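Local coordinates for inositol monophosphatase family protein (Staphylococcus aureus, PDB 5I3S), which probably hydrolyses inositol monophosphate or a related phosphorylated sugar or alcohol, as a phosphatase of the inositol monophosphatase family with the sugar phosphatase fold, at residues A[162-165]-A[166-170]; A[202-206]-A[207-211]; A[261-264]-A[265-269]. All blocks are in the same frame, centred on the assembly; numbering follows the deposited sequence.

Contact 1. Residues A[162-165]-A[166-170]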
ATOM      1  N   PRO A 162      10.905 -19.599   7.225  1.00 37.47           N
ATOM      2  CA  PRO A 162      11.572 -20.121   8.396  1.00 38.91           C
ATOM      3  C   PRO A 162      12.609 -19.143   8.951  1.00 36.85           C
ATOM      4  O   PRO A 162      13.348 -18.493   8.191  1.00 37.78           O
ATOM      5  CB  PRO A 162      12.251 -21.402   7.875  1.00 41.39           C
ATOM      6  CG  PRO A 162      11.575 -21.724   6.579  1.00 42.29           C
ATOM      7  CD  PRO A 162      11.269 -20.370   6.017  1.00 43.52           C
ATOM      8  N   ILE A 163      12.623 -19.039  10.273  1.00 37.56           N
ATOM      9  CA  ILE A 163      13.538 -18.173  11.057  1.00 39.92           C
ATOM     10  C   ILE A 163      13.253 -16.689  10.869  1.00 34.37           C
ATOM     11  O   ILE A 163      12.973 -15.981  11.827  1.00 37.72           O
ATOM     12  CB  ILE A 163      15.061 -18.479  10.853  1.00 43.48           C
ATOM     13  CG1 ILE A 163      15.348 -19.988  10.997  1.00 45.20           C
ATOM     14  CG2 ILE A 163      15.905 -17.757  11.916  1.00 40.34           C
ATOM     15  CD1 ILE A 163      15.175 -20.801   9.739  1.00 43.86           C
ATOM     16  N   LEU A 164      13.362 -16.222   9.648  1.00 32.81           N
ATOM     17  CA  LEU A 164      13.000 -14.850   9.313  1.00 37.19           C
ATOM     18  C   LEU A 164      11.601 -14.470   9.851  1.00 35.10           C
ATOM     19  O   LEU A 164      11.438 -13.450  10.513  1.00 33.04           O
ATOM     20  CB  LEU A 164      13.038 -14.700   7.791  1.00 39.62           C
ATOM     21  CG  LEU A 164      13.352 -13.347   7.192  1.00 41.78           C
ATOM     22  CD1 LEU A 164      14.485 -12.632   7.950  1.00 41.21           C
ATOM     23  CD2 LEU A 164      13.705 -13.599   5.731  1.00 39.73           C
ATOM     24  N   GLY A 165      10.622 -15.341   9.596  1.00 32.32           N
ATOM     25  CA  GLY A 165       9.285 -15.217  10.164  1.00 29.87           C
ATOM     26  C   GLY A 165       9.270 -14.882  11.634  1.00 29.86           C
ATOM     27  O   GLY A 165       8.709 -13.858  12.020  1.00 25.68           O
ATOM     28  N   GLU A 166       9.940 -15.703  12.442  1.00 31.01           N
ATOM     29  CA  GLU A 166       9.853 -15.566  13.893  1.00 34.77           C
ATOM     30  C   GLU A 166      10.466 -14.262  14.346  1.00 34.04           C
ATOM     31  O   GLU A 166       9.907 -13.555  15.187  1.00 40.13           O
ATOM     32  CB  GLU A 166      10.513 -16.745  14.644  1.00 39.96           C
ATOM     33  CG  GLU A 166       9.588 -17.914  14.956  1.00 46.24           C
ATOM     34  CD  GLU A 166       8.396 -17.528  15.833  1.00 50.55           C
ATOM     35  OE1 GLU A 166       7.245 -17.566  15.338  1.00 52.98           O
ATOM     36  OE2 GLU A 166       8.605 -17.175  17.010  1.00 55.16           O
ATOM     37  N   ILE A 167      11.588 -13.930  13.730  1.00 30.72           N
ATOM     38  CA  ILE A 167      12.298 -12.688  13.989  1.00 28.00           C
ATOM     39  C   ILE A 167      11.483 -11.468  13.593  1.00 27.17           C
ATOM     40  O   ILE A 167      11.304 -10.580  14.421  1.00 28.21           O
ATOM     41  CB  ILE A 167      13.667 -12.719  13.303  1.00 27.22           C
ATOM     42  CG1 ILE A 167      14.516 -13.856  13.919  1.00 25.50           C
ATOM     43  CG2 ILE A 167      14.362 -11.391  13.452  1.00 26.43           C
ATOM     44  CD1 ILE A 167      15.689 -14.278  13.059  1.00 26.02           C
ATOM     45  N   PHE A 168      10.921 -11.424  12.384  1.00 25.36           N
ATOM     46  CA  PHE A 168      10.052 -10.274  12.046  1.00 26.36           C
ATOM     47  C   PHE A 168       8.709 -10.210  12.832  1.00 28.26           C
ATOM     48  O   PHE A 168       8.106  -9.119  12.961  1.00 25.21           O
ATOM     49  CB  PHE A 168       9.786 -10.155  10.528  1.00 26.57           C
ATOM     50  CG  PHE A 168      10.952  -9.634   9.694  1.00 25.44           C
ATOM     51  CD1 PHE A 168      11.672  -8.509  10.059  1.00 26.05           C
ATOM     52  CD2 PHE A 168      11.231 -10.209   8.444  1.00 26.46           C
ATOM     53  CE1 PHE A 168      12.685  -8.007   9.234  1.00 24.81           C
ATOM     54  CE2 PHE A 168      12.247  -9.718   7.629  1.00 24.22           C
ATOM     55  CZ  PHE A 168      12.978  -8.627   8.034  1.00 23.53           C
ATOM     56  N   LYS A 169       8.245 -11.338  13.392  1.00 32.05           N
ATOM     57  CA  LYS A 169       6.952 -11.365  14.115  1.00 31.32           C
ATOM     58  C   LYS A 169       6.897 -10.428  15.299  1.00 28.48           C
ATOM     59  O   LYS A 169       5.895  -9.765  15.497  1.00 25.72           O
ATOM     60  CB  LYS A 169       6.564 -12.770  14.595  1.00 38.01           C
ATOM     61  CG  LYS A 169       5.402 -13.396  13.816  1.00 43.99           C
ATOM     62  CD  LYS A 169       5.823 -14.330  12.684  1.00 47.19           C
ATOM     63  CE  LYS A 169       4.751 -15.348  12.351  1.00 49.28           C
ATOM     64  NZ  LYS A 169       4.856 -16.494  13.289  1.00 55.66           N
ATOM     65  N   GLU A 170       7.970 -10.373  16.080  1.00 27.04           N
ATOM     66  CA  GLU A 170       8.025  -9.526  17.264  0.75 25.59           C
ATOM     67  C   GLU A 170       7.970  -8.049  16.856  1.00 25.26           C
ATOM     68  O   GLU A 170       7.214  -7.274  17.418  1.00 24.75           O
ATOM     69  CB  GLU A 170       9.243  -9.887  18.172  1.00 26.68           C
ATOM     70  CG  GLU A 170       8.990 -11.073  19.133  1.00 24.42           C
TER
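Leu164 lies alongside the ring of Phe168, one helical turn further on, both side chains pointing the same way. Its CD1 comes 3.7 Å from CE2 of Phe168, oblique to the ring plane, while CG meets the same CE2 at 3.8 Å. Leu164 reaches the ring because its CG swings anti to the backbone N (chi1 -151°). Their backbones are joined as well, Phe168 N to Leu164 O at 2.8 Å. Ile163 and Ile167 repeat the side-by-side pattern, with CG2 of the first 3.7 Å from CD1 of the second. Ile163 occupies the N-cap position of helix 164-174, and with Pro162 and Leu164 it forms a classic gamma turn in which Leu164 N bonds to Pro162 O at 2.7 Å. The carbonyl of Ile163 accepts Ile167 N at 3.1 Å, starting the helical bonding. Gly165 offers no side chain, which suits a buried site over which Lys169 folds; CD of the lysine rests 3.0 Å from Gly165 O, a tight approach. The helix is the crossover of a beta-alpha-beta unit between strands 151-153 and 177-179. Leu164 and Phe168 face inward, toward Pro202 and toward Ile154 and Leu226 respectively. Exposed Glu166 and Lys169, which packs on Leu159 of the second subunit, form a salt bridge (NZ to OE1 3.3 Å) whose hydrogen bond is weak; apolar side chains and the backbone make the contacts across the turn.

Contact 2. Residues A[202-206]-A[207-211]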
ATOM      1  N   PRO A 202      14.402  -8.683   3.569  1.00 17.83           N
ATOM      2  CA  PRO A 202      15.653  -9.463   3.602  1.00 17.71           C
ATOM      3  C   PRO A 202      16.498  -9.356   2.361  1.00 19.42           C
ATOM      4  O   PRO A 202      17.635  -9.785   2.410  1.00 21.31           O
ATOM      5  CB  PRO A 202      15.168 -10.908   3.713  1.00 18.13           C
ATOM      6  CG  PRO A 202      13.711 -10.859   3.228  1.00 18.48           C
ATOM      7  CD  PRO A 202      13.198  -9.538   3.647  1.00 17.20           C
ATOM      8  N   ARG A 203      15.999  -8.826   1.243  1.00 19.80           N
ATOM      9  CA  ARG A 203      16.765  -8.887  -0.010  1.00 19.41           C
ATOM     10  C   ARG A 203      16.390  -7.750  -0.940  1.00 19.98           C
ATOM     11  O   ARG A 203      15.237  -7.619  -1.283  1.00 19.01           O
ATOM     12  CB  ARG A 203      16.504 -10.209  -0.761  1.00 19.83           C
ATOM     13  N   LEU A 204      17.383  -6.984  -1.392  1.00 20.31           N
ATOM     14  CA  LEU A 204      17.195  -5.988  -2.413  1.00 22.60           C
ATOM     15  C   LEU A 204      18.459  -5.792  -3.240  1.00 23.55           C
ATOM     16  O   LEU A 204      19.565  -5.729  -2.689  1.00 26.07           O
ATOM     17  CB  LEU A 204      16.911  -4.683  -1.724  1.00 24.90           C
ATOM     18  CG  LEU A 204      15.830  -3.787  -2.210  1.00 26.81           C
ATOM     19  CD1 LEU A 204      14.552  -4.589  -2.435  1.00 26.14           C
ATOM     20  CD2 LEU A 204      15.674  -2.627  -1.208  1.00 25.98           C
ATOM     21  N   GLN A 205      18.284  -5.634  -4.541  1.00 20.89           N
ATOM     22  CA  GLN A 205      19.349  -5.272  -5.410  1.00 20.96           C
ATOM     23  C   GLN A 205      19.711  -3.782  -5.314  1.00 20.77           C
ATOM     24  O   GLN A 205      18.855  -2.964  -4.980  1.00 18.38           O
ATOM     25  CB  GLN A 205      18.925  -5.628  -6.829  1.00 23.57           C
ATOM     26  CG  GLN A 205      18.742  -7.138  -7.017  1.00 24.13           C
ATOM     27  CD  GLN A 205      20.085  -7.889  -7.063  1.00 26.27           C
ATOM     28  OE1 GLN A 205      21.177  -7.310  -6.934  1.00 27.21           O
ATOM     29  NE2 GLN A 205      20.006  -9.179  -7.311  1.00 28.33           N
ATOM     30  N   PRO A 206      20.986  -3.420  -5.632  1.00 20.77           N
ATOM     31  CA  PRO A 206      21.458  -2.054  -5.496  1.00 20.13           C
ATOM     32  C   PRO A 206      20.596  -1.023  -6.232  1.00 20.92           C
ATOM     33  O   PRO A 206      20.404   0.106  -5.728  1.00 19.96           O
ATOM     34  CB  PRO A 206      22.858  -2.075  -6.097  1.00 21.88           C
ATOM     35  CG  PRO A 206      23.202  -3.487  -6.435  1.00 22.03           C
ATOM     36  CD  PRO A 206      22.037  -4.353  -6.089  1.00 21.05           C
ATOM     37  N   TRP A 207      20.099  -1.420  -7.397  1.00 20.39           N
ATOM     38  CA  TRP A 207      19.235  -0.568  -8.217  1.00 21.10           C
ATOM     39  C   TRP A 207      17.830  -0.337  -7.618  1.00 21.62           C
ATOM     40  O   TRP A 207      17.143   0.585  -8.043  1.00 19.93           O
ATOM     41  CB  TRP A 207      19.104  -1.104  -9.658  1.00 20.68           C
ATOM     42  CG  TRP A 207      18.728  -2.542  -9.796  1.00 21.17           C
ATOM     43  CD1 TRP A 207      17.490  -3.070  -9.688  1.00 22.51           C
ATOM     44  CD2 TRP A 207      19.609  -3.646 -10.083  1.00 22.08           C
ATOM     45  NE1 TRP A 207      17.535  -4.444  -9.880  1.00 22.48           N
ATOM     46  CE2 TRP A 207      18.824  -4.813 -10.128  1.00 23.06           C
ATOM     47  CE3 TRP A 207      20.985  -3.755 -10.295  1.00 24.51           C
ATOM     48  CZ2 TRP A 207      19.370  -6.083 -10.392  1.00 25.36           C
ATOM     49  CZ3 TRP A 207      21.527  -5.012 -10.558  1.00 25.55           C
ATOM     50  CH2 TRP A 207      20.720  -6.152 -10.609  1.00 25.24           C
ATOM     51  N   ASP A 208      17.432  -1.126  -6.628  1.00 20.87           N
ATOM     52  CA  ASP A 208      16.196  -0.823  -5.900  1.00 22.86           C
ATOM     53  C   ASP A 208      16.373   0.175  -4.717  1.00 21.22           C
ATOM     54  O   ASP A 208      15.427   0.859  -4.349  1.00 19.32           O
ATOM     55  CB  ASP A 208      15.533  -2.093  -5.421  1.00 25.59           C
ATOM     56  CG  ASP A 208      15.139  -3.038  -6.569  1.00 28.27           C
ATOM     57  OD1 ASP A 208      15.458  -4.234  -6.420  1.00 36.15           O
ATOM     58  OD2 ASP A 208      14.600  -2.600  -7.603  1.00 29.57           O
ATOM     59  N   PHE A 209      17.563   0.290  -4.151  1.00 20.04           N
ATOM     60  CA  PHE A 209      17.741   1.228  -3.073  1.00 21.33           C
ATOM     61  C   PHE A 209      18.594   2.423  -3.344  1.00 20.58           C
ATOM     62  O   PHE A 209      18.508   3.389  -2.585  1.00 21.59           O
ATOM     63  CB  PHE A 209      18.210   0.542  -1.795  1.00 22.29           C
ATOM     64  CG  PHE A 209      19.480  -0.228  -1.933  1.00 22.13           C
ATOM     65  CD1 PHE A 209      20.699   0.418  -1.963  1.00 21.16           C
ATOM     66  CD2 PHE A 209      19.444  -1.622  -1.998  1.00 24.05           C
ATOM     67  CE1 PHE A 209      21.866  -0.301  -2.032  1.00 22.41           C
ATOM     68  CE2 PHE A 209      20.606  -2.355  -2.094  1.00 23.67           C
ATOM     69  CZ  PHE A 209      21.822  -1.684  -2.089  1.00 23.30           C
ATOM     70  N   ALA A 210      19.391   2.397  -4.405  1.00 21.01           N
ATOM     71  CA  ALA A 210      20.366   3.474  -4.632  1.00 20.50           C
ATOM     72  C   ALA A 210      19.764   4.864  -4.688  1.00 20.44           C
ATOM     73  O   ALA A 210      20.230   5.749  -3.999  1.00 24.28           O
ATOM     74  CB  ALA A 210      21.180   3.205  -5.878  1.00 20.02           C
ATOM     75  N   GLY A 211      18.735   5.061  -5.508  1.00 20.84           N
ATOM     76  CA  GLY A 211      18.075   6.389  -5.603  1.00 19.40           C
ATOM     77  C   GLY A 211      17.397   6.754  -4.330  1.00 19.34           C
ATOM     78  O   GLY A 211      17.631   7.835  -3.785  1.00 19.97           O
TER
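Trp207 presents one indole face to Gln205, whose CB sits over the five-membered ring, 3.7 Å from its centroid, in a CH-pi contact. CG of the glutamine continues along the ring to CZ2 at 3.6 Å, and the amide plane is only 11° from the indole plane, so CB, CG, CD and OE1 run along the aromatic surface. The indole is folded back this way because CG stands between the backbone N and the carbonyl carbon (chi1 51°). Asp208 follows, its N bonded to Gln205 O at 2.8 Å and its CB packed 3.6 Å from CG of Leu204. The ring of Phe209 takes the CA of Pro206 over one face, 3.7 Å from the centroid, with Leu204 O at its edge. Ala210 N then reaches Pro206 O at 2.8 Å, and the longer bond from Phe209 N shares that oxygen. Proline, lacking an N-H, fits near the start of helix 206-218, where early nitrogens have no helical acceptor. Residues 207-211 match the Trp-Asp-x-Ala-Gly signature of the family, whose aspartate binds metal in relatives. Here OD2 of Asp208 lies near the carboxylates of Asp83 and Asp86, a cluster consistent with a metal site; the aromatic and backbone contacts thus set the position from which this carboxylate reaches it.

Contact 3. Residues A[261-264]-A[265-269]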
ATOM      1  N   ALA A 261      21.437 -15.957  14.063  1.00 21.67           N
ATOM      2  CA  ALA A 261      20.477 -16.461  13.111  1.00 21.29           C
ATOM      3  C   ALA A 261      20.395 -15.559  11.870  1.00 21.97           C
ATOM      4  O   ALA A 261      20.383 -16.073  10.742  1.00 22.75           O
ATOM      5  CB  ALA A 261      19.119 -16.632  13.785  1.00 20.54           C
ATOM      6  N   LEU A 262      20.373 -14.229  12.053  1.00 21.42           N
ATOM      7  CA  LEU A 262      20.422 -13.325  10.902  1.00 23.00           C
ATOM      8  C   LEU A 262      21.747 -13.452  10.142  1.00 23.41           C
ATOM      9  O   LEU A 262      21.743 -13.433   8.879  1.00 21.38           O
ATOM     10  CB  LEU A 262      20.205 -11.858  11.300  1.00 24.02           C
ATOM     11  CG  LEU A 262      18.793 -11.484  11.731  1.00 24.66           C
ATOM     12  CD1 LEU A 262      18.823 -10.158  12.464  1.00 25.02           C
ATOM     13  CD2 LEU A 262      17.881 -11.389  10.532  1.00 24.76           C
ATOM     14  N   ILE A 263      22.875 -13.629  10.863  1.00 22.47           N
ATOM     15  CA  ILE A 263      24.174 -13.841  10.135  1.00 23.48           C
ATOM     16  C   ILE A 263      24.115 -15.066   9.248  1.00 22.56           C
ATOM     17  O   ILE A 263      24.560 -15.033   8.078  1.00 20.44           O
ATOM     18  CB  ILE A 263      25.406 -13.938  11.072  1.00 23.51           C
ATOM     19  CG1 ILE A 263      25.718 -12.551  11.673  1.00 22.89           C
ATOM     20  CG2 ILE A 263      26.622 -14.477  10.359  1.00 21.94           C
ATOM     21  CD1 ILE A 263      26.293 -12.694  13.054  1.00 23.38           C
ATOM     22  N   GLN A 264      23.550 -16.137   9.797  1.00 23.64           N
ATOM     23  CA  GLN A 264      23.499 -17.385   9.066  1.00 27.77           C
ATOM     24  C   GLN A 264      22.622 -17.229   7.808  1.00 28.26           C
ATOM     25  O   GLN A 264      23.040 -17.620   6.743  1.00 25.82           O
ATOM     26  CB  GLN A 264      23.021 -18.540   9.937  1.00 31.64           C
ATOM     27  CG  GLN A 264      22.767 -19.806   9.123  1.00 36.39           C
ATOM     28  CD  GLN A 264      22.927 -21.067   9.947  1.00 46.43           C
ATOM     29  OE1 GLN A 264      24.014 -21.340  10.490  1.00 53.45           O
ATOM     30  NE2 GLN A 264      21.848 -21.854  10.049  1.00 48.09           N
ATOM     31  N   LEU A 265      21.422 -16.653   7.956  1.00 30.30           N
ATOM     32  CA  LEU A 265      20.561 -16.320   6.807  1.00 29.51           C
ATOM     33  C   LEU A 265      21.298 -15.515   5.767  1.00 28.53           C
ATOM     34  O   LEU A 265      21.341 -15.871   4.553  1.00 28.76           O
ATOM     35  CB  LEU A 265      19.332 -15.531   7.253  1.00 29.48           C
ATOM     36  CG  LEU A 265      18.278 -16.296   8.060  1.00 29.66           C
ATOM     37  CD1 LEU A 265      17.149 -15.338   8.323  1.00 29.98           C
ATOM     38  CD2 LEU A 265      17.767 -17.548   7.345  1.00 31.33           C
ATOM     39  N   HIS A 266      21.915 -14.452   6.247  1.00 24.27           N
ATOM     40  CA  HIS A 266      22.691 -13.576   5.377  1.00 22.73           C
ATOM     41  C   HIS A 266      23.763 -14.331   4.583  1.00 23.73           C
ATOM     42  O   HIS A 266      23.872 -14.138   3.370  1.00 24.25           O
ATOM     43  CB  HIS A 266      23.315 -12.439   6.215  1.00 21.46           C
ATOM     44  CG  HIS A 266      24.042 -11.435   5.397  1.00 20.41           C
ATOM     45  ND1 HIS A 266      23.462 -10.253   4.979  1.00 20.00           N
ATOM     46  CD2 HIS A 266      25.285 -11.460   4.863  1.00 19.55           C
ATOM     47  CE1 HIS A 266      24.337  -9.579   4.257  1.00 18.94           C
ATOM     48  NE2 HIS A 266      25.440 -10.297   4.159  1.00 18.85           N
ATOM     49  N   GLU A 267      24.578 -15.157   5.251  1.00 24.08           N
ATOM     50  CA  GLU A 267      25.627 -15.908   4.535  1.00 24.69           C
ATOM     51  C   GLU A 267      24.991 -16.893   3.519  1.00 25.64           C
ATOM     52  O   GLU A 267      25.456 -17.001   2.375  1.00 22.71           O
ATOM     53  CB  GLU A 267      26.592 -16.631   5.492  1.00 24.34           C
ATOM     54  CG  GLU A 267      27.437 -15.695   6.344  1.00 24.98           C
ATOM     55  CD  GLU A 267      28.456 -14.892   5.543  1.00 26.82           C
ATOM     56  OE1 GLU A 267      28.769 -15.289   4.401  1.00 29.76           O
ATOM     57  OE2 GLU A 267      28.959 -13.857   6.047  1.00 26.44           O
ATOM     58  N   GLN A 268      23.916 -17.558   3.918  1.00 25.69           N
ATOM     59  CA  GLN A 268      23.225 -18.503   2.999  1.00 30.54           C
ATOM     60  C   GLN A 268      22.669 -17.821   1.721  1.00 30.52           C
ATOM     61  O   GLN A 268      22.686 -18.413   0.620  1.00 34.38           O
ATOM     62  CB  GLN A 268      22.102 -19.268   3.750  1.00 29.19           C
ATOM     63  CG  GLN A 268      22.618 -20.212   4.820  1.00 28.68           C
ATOM     64  CD  GLN A 268      21.561 -20.698   5.803  1.00 32.51           C
ATOM     65  OE1 GLN A 268      21.832 -21.616   6.581  1.00 34.15           O
ATOM     66  NE2 GLN A 268      20.355 -20.110   5.775  1.00 34.85           N
ATOM     67  N   ARG A 269      22.211 -16.573   1.866  1.00 30.36           N
ATOM     68  CA  ARG A 269      21.592 -15.805   0.772  1.00 29.27           C
ATOM     69  C   ARG A 269      22.649 -15.153  -0.139  1.00 29.41           C
ATOM     70  O   ARG A 269      22.545 -15.231  -1.361  1.00 31.85           O
ATOM     71  CB  ARG A 269      20.656 -14.748   1.377  1.00 32.05           C
ATOM     72  CG  ARG A 269      19.635 -14.142   0.428  1.00 35.27           C
ATOM     73  CD  ARG A 269      18.818 -13.072   1.125  1.00 33.74           C
ATOM     74  NE  ARG A 269      17.589 -13.583   1.723  1.00 33.54           N
ATOM     75  CZ  ARG A 269      16.467 -13.870   1.044  1.00 36.80           C
ATOM     76  NH1 ARG A 269      16.398 -13.731  -0.288  1.00 35.28           N
ATOM     77  NH2 ARG A 269      15.390 -14.321   1.702  1.00 35.55           N
TER
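His266 N donates to Leu262 O at 2.8 Å in a nearly straight bond (166° at the hydrogen), and the matching bond from Glu267 N to Ile263 O is equally short. CB of His266 also lies 3.2 Å from Leu262 O. Beyond CB the imidazole leaves the contact: with CG anti to the backbone N (chi1 -176°) the ring swings away from residues 261-264 and meets the ring of Phe270. Leu265, whose N bonds to Ala261 O, lays its CG 3.4 Å from that same oxygen. These are the i to i+4 bonds of a regular alpha helix, here helix 259-270 near the C-terminus of the chain, which rests one side on the protein and turns the other outward. Ala261 and Leu265 belong to the side facing helix 164-174, the small alanine allowing close approach to Ile163. Leu262, the buried residue of this turn, packs on Leu227. The outward side is mostly polar, the exposed Ile263 being the exception. Gln264 stretches out, and Gln268, one turn on, slants across it, the two amide planes 37° apart. OE1 of Gln268 lies 3.3 Å from CG of Gln264 and 3.5 Å from its NE2, at an angle too poor for a hydrogen bond, so the approach is a van der Waals one. CG of Glu267, an exposed residue, passes 3.4 Å from Ile263 O.

How the contacts relate
Contact 2 lies close to the centre of the chain, whereas contacts 1 and 3 are more peripheral, on the same side of that centre, the first partly buried and the third a surface turn. The latter two join directly: Leu164 CD1 packs on Leu265 CD1 at 3.8 Å, seating helix 259-270 against helix 164-174. Pro202, at the corner before strand 203-204, brings 202-211 into touch with both, meeting Leu164 and Phe168 on one hand and Arg269 on the other. Chemistry follows place. Contact 2 mixes aromatic faces with a carboxylate at a probable metal site, contact 1 is mainly aliphatic and aromatic, and contact 3 sets leucines inward and, Ile263 apart, amides and acid outward.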